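Local structure of (R)-specific secondary-alkylsulfatase (4AXH) at residues V127-M135 with L150-L160. The protein hydrolyses secondary alkyl sulfates enantioselectively with inversion of configuration, using zinc, to give (S)-alcohols and sulfate. Residues are numbered along the deposited sequence; the frame is centred on the assembly and turned at random.
Sequences VRGLDPANM and LTTAETARAAL
Asp131, in the turn after strand 124-128, puts its carboxylate against the start of helix 153-164, where Thr151 and Thr155 donate to it. OD1 of Asp131 takes the backbone N of Thr151 on its syn side at 3.0 Å and the hydroxyl OG1 of Thr155 on its anti side at 2.5 Å. OD2 of Asp131 receives OG1 of Thr151 at 2.6 Å, again syn, and on its anti side the amide N of Ala133 at 2.9 Å, which closes an Asx turn. All four donors stand somewhat out of the carboxylate plane. CG stands anti to the backbone N of Asp131 (chi1 -172°), which carries the carboxylate to the Thr151 and Thr155 donors. OG1 of Thr155 also accepts from OG1 of Thr152, the N-cap residue, which ties the carboxylate to the first helical turn.

Apolar packing lies to one side of this polar cluster. Met135, bent at chi3 (-74°), lays CE 3.7 Å from CB of Ala159, while its SD meets CD1 of Leu160. CG1 of Val127 touches the same Ala159 methyl, and CD2 of Leu130 rests over the Ala159 backbone. CD2 of Leu150 packs on O of Ala133, on the Asn134-Met135 peptide and on CB of Met135.

A water accepts weakly from N of Leu150 and donates to O of Asn134.

The helix thus packs on the sheet of the metallo-beta-lactamase fold. The buried carboxylate, gripped by four donors and probably kept ionised by them, joins the two loops. Thr151 and Ala133 both touch Asp183, a zinc ligand, and this bonding probably helps to hold the loops in place beside the metal site.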
# COMPACT_ATOMS: atom_id res chain seq x y z
N VAL A 127 -0.26 -1.74 -34.94
CA VAL A 127 -1.68 -2.02 -35.03
C VAL A 127 -2.24 -1.49 -33.74
O VAL A 127 -1.85 -1.91 -32.63
CB VAL A 127 -2.06 -3.51 -35.27
CG1 VAL A 127 -3.58 -3.65 -35.40
CG2 VAL A 127 -1.37 -4.07 -36.51
N ARG A 128 -3.13 -0.50 -33.89
CA ARG A 128 -3.78 0.20 -32.79
C ARG A 128 -5.28 0.14 -32.98
O ARG A 128 -5.76 0.18 -34.12
CB ARG A 128 -3.34 1.68 -32.78
CG ARG A 128 -1.84 1.90 -32.78
CD ARG A 128 -1.45 3.18 -32.09
NE ARG A 128 -1.89 4.36 -32.82
CZ ARG A 128 -1.20 4.95 -33.79
NH1 ARG A 128 -0.02 4.47 -34.18
NH2 ARG A 128 -1.69 6.01 -34.40
N GLY A 129 -6.02 0.10 -31.88
CA GLY A 129 -7.48 0.12 -31.92
C GLY A 129 -8.19 -1.16 -32.29
O GLY A 129 -9.40 -1.15 -32.55
N LEU A 130 -7.47 -2.27 -32.32
CA LEU A 130 -8.10 -3.56 -32.62
C LEU A 130 -8.15 -4.36 -31.32
O LEU A 130 -8.45 -5.54 -31.35
CB LEU A 130 -7.30 -4.28 -33.72
CG LEU A 130 -7.70 -3.99 -35.17
CD1 LEU A 130 -7.11 -2.70 -35.66
CD2 LEU A 130 -7.21 -5.06 -36.09
N ASP A 131 -7.90 -3.67 -30.15
CA ASP A 131 -7.77 -4.24 -28.80
C ASP A 131 -7.49 -3.10 -27.80
O ASP A 131 -6.95 -2.06 -28.21
CB ASP A 131 -6.49 -5.15 -28.82
CG ASP A 131 -6.20 -6.02 -27.61
OD1 ASP A 131 -6.65 -7.18 -27.58
OD2 ASP A 131 -5.42 -5.58 -26.74
N PRO A 132 -7.68 -3.30 -26.46
CA PRO A 132 -7.24 -2.29 -25.51
C PRO A 132 -5.77 -1.84 -25.69
O PRO A 132 -5.43 -0.68 -25.46
CB PRO A 132 -7.42 -3.01 -24.16
CG PRO A 132 -8.55 -3.92 -24.37
CD PRO A 132 -8.33 -4.44 -25.75
N ALA A 133 -4.88 -2.75 -26.13
CA ALA A 133 -3.47 -2.43 -26.33
C ALA A 133 -3.05 -2.38 -27.82
O ALA A 133 -3.88 -2.55 -28.71
CB ALA A 133 -2.60 -3.39 -25.54
N ASN A 134 -1.77 -2.10 -28.08
CA ASN A 134 -1.17 -2.02 -29.40
C ASN A 134 -0.15 -3.13 -29.59
O ASN A 134 0.45 -3.62 -28.61
CB ASN A 134 -0.43 -0.66 -29.60
CG ASN A 134 -1.25 0.58 -29.35
OD1 ASN A 134 -2.49 0.60 -29.39
ND2 ASN A 134 -0.54 1.67 -29.10
N MET A 135 0.09 -3.48 -30.88
CA MET A 135 1.09 -4.47 -31.30
C MET A 135 2.09 -3.71 -32.19
O MET A 135 1.70 -3.09 -33.19
CB MET A 135 0.40 -5.61 -32.09
CG MET A 135 1.34 -6.76 -32.51
SD MET A 135 0.62 -7.85 -33.79
CE MET A 135 -0.62 -8.78 -32.81
N LEU A 150 -1.20 -8.37 -27.85
CA LEU A 150 -2.55 -7.92 -27.51
C LEU A 150 -3.16 -8.75 -26.33
O LEU A 150 -2.45 -9.55 -25.71
CB LEU A 150 -3.47 -7.84 -28.75
CG LEU A 150 -2.98 -7.09 -30.01
CD1 LEU A 150 -4.03 -7.11 -31.09
CD2 LEU A 150 -2.60 -5.65 -29.70
N THR A 151 -4.46 -8.54 -26.01
CA THR A 151 -5.17 -9.16 -24.89
C THR A 151 -5.70 -10.56 -25.18
O THR A 151 -5.77 -11.39 -24.27
CB THR A 151 -6.38 -8.25 -24.48
OG1 THR A 151 -6.00 -6.89 -24.53
CG2 THR A 151 -6.91 -8.55 -23.13
N THR A 152 -6.18 -10.78 -26.41
CA THR A 152 -6.83 -12.02 -26.78
C THR A 152 -6.27 -12.64 -28.05
O THR A 152 -5.71 -11.94 -28.90
CB THR A 152 -8.33 -11.80 -26.87
OG1 THR A 152 -8.64 -11.10 -28.08
CG2 THR A 152 -8.89 -11.05 -25.66
N ALA A 153 -6.46 -13.96 -28.20
CA ALA A 153 -5.98 -14.70 -29.38
C ALA A 153 -6.67 -14.20 -30.66
O ALA A 153 -6.02 -14.08 -31.72
CB ALA A 153 -6.24 -16.18 -29.16
N GLU A 154 -7.97 -13.84 -30.55
CA GLU A 154 -8.78 -13.34 -31.68
C GLU A 154 -8.32 -11.97 -32.14
O GLU A 154 -8.26 -11.74 -33.35
CB GLU A 154 -10.30 -13.34 -31.35
CG GLU A 154 -10.87 -14.69 -30.93
CD GLU A 154 -10.72 -14.98 -29.46
OE1 GLU A 154 -9.99 -14.24 -28.77
OE2 GLU A 154 -11.33 -15.97 -28.98
N THR A 155 -7.95 -11.09 -31.19
CA THR A 155 -7.44 -9.76 -31.53
C THR A 155 -6.02 -9.82 -32.09
O THR A 155 -5.75 -9.19 -33.13
CB THR A 155 -7.79 -8.69 -30.47
OG1 THR A 155 -7.22 -9.04 -29.21
CG2 THR A 155 -9.29 -8.47 -30.32
N ALA A 156 -5.15 -10.64 -31.48
CA ALA A 156 -3.79 -10.89 -31.97
C ALA A 156 -3.81 -11.34 -33.42
O ALA A 156 -3.08 -10.81 -34.26
CB ALA A 156 -3.13 -11.95 -31.12
N ARG A 157 -4.70 -12.29 -33.73
CA ARG A 157 -4.90 -12.84 -35.07
C ARG A 157 -5.41 -11.77 -36.03
O ARG A 157 -4.88 -11.65 -37.13
CB ARG A 157 -5.87 -14.06 -35.02
CG ARG A 157 -5.93 -14.87 -36.29
CD ARG A 157 -4.74 -15.79 -36.50
NE ARG A 157 -3.58 -15.10 -37.10
CZ ARG A 157 -3.46 -14.86 -38.39
NH1 ARG A 157 -4.42 -15.23 -39.24
NH2 ARG A 157 -2.39 -14.21 -38.85
N ALA A 158 -6.42 -11.00 -35.63
CA ALA A 158 -6.97 -9.94 -36.46
C ALA A 158 -5.94 -8.84 -36.78
O ALA A 158 -5.87 -8.40 -37.92
CB ALA A 158 -8.22 -9.36 -35.82
N ALA A 159 -5.14 -8.42 -35.78
CA ALA A 159 -4.09 -7.40 -35.94
C ALA A 159 -3.06 -7.84 -37.01
O ALA A 159 -2.76 -7.09 -37.96
CB ALA A 159 -3.38 -7.20 -34.62
N LEU A 160 -2.56 -9.08 -36.86
CA LEU A 160 -1.64 -9.74 -37.77
C LEU A 160 -2.28 -9.96 -39.17
O LEU A 160 -1.58 -9.84 -40.18
CB LEU A 160 -1.24 -11.06 -37.14
CG LEU A 160 0.21 -11.46 -37.25
CD1 LEU A 160 1.05 -10.74 -36.23
CD2 LEU A 160 0.35 -12.95 -37.05
O HOH W 1 -0.51 -5.71 -26.97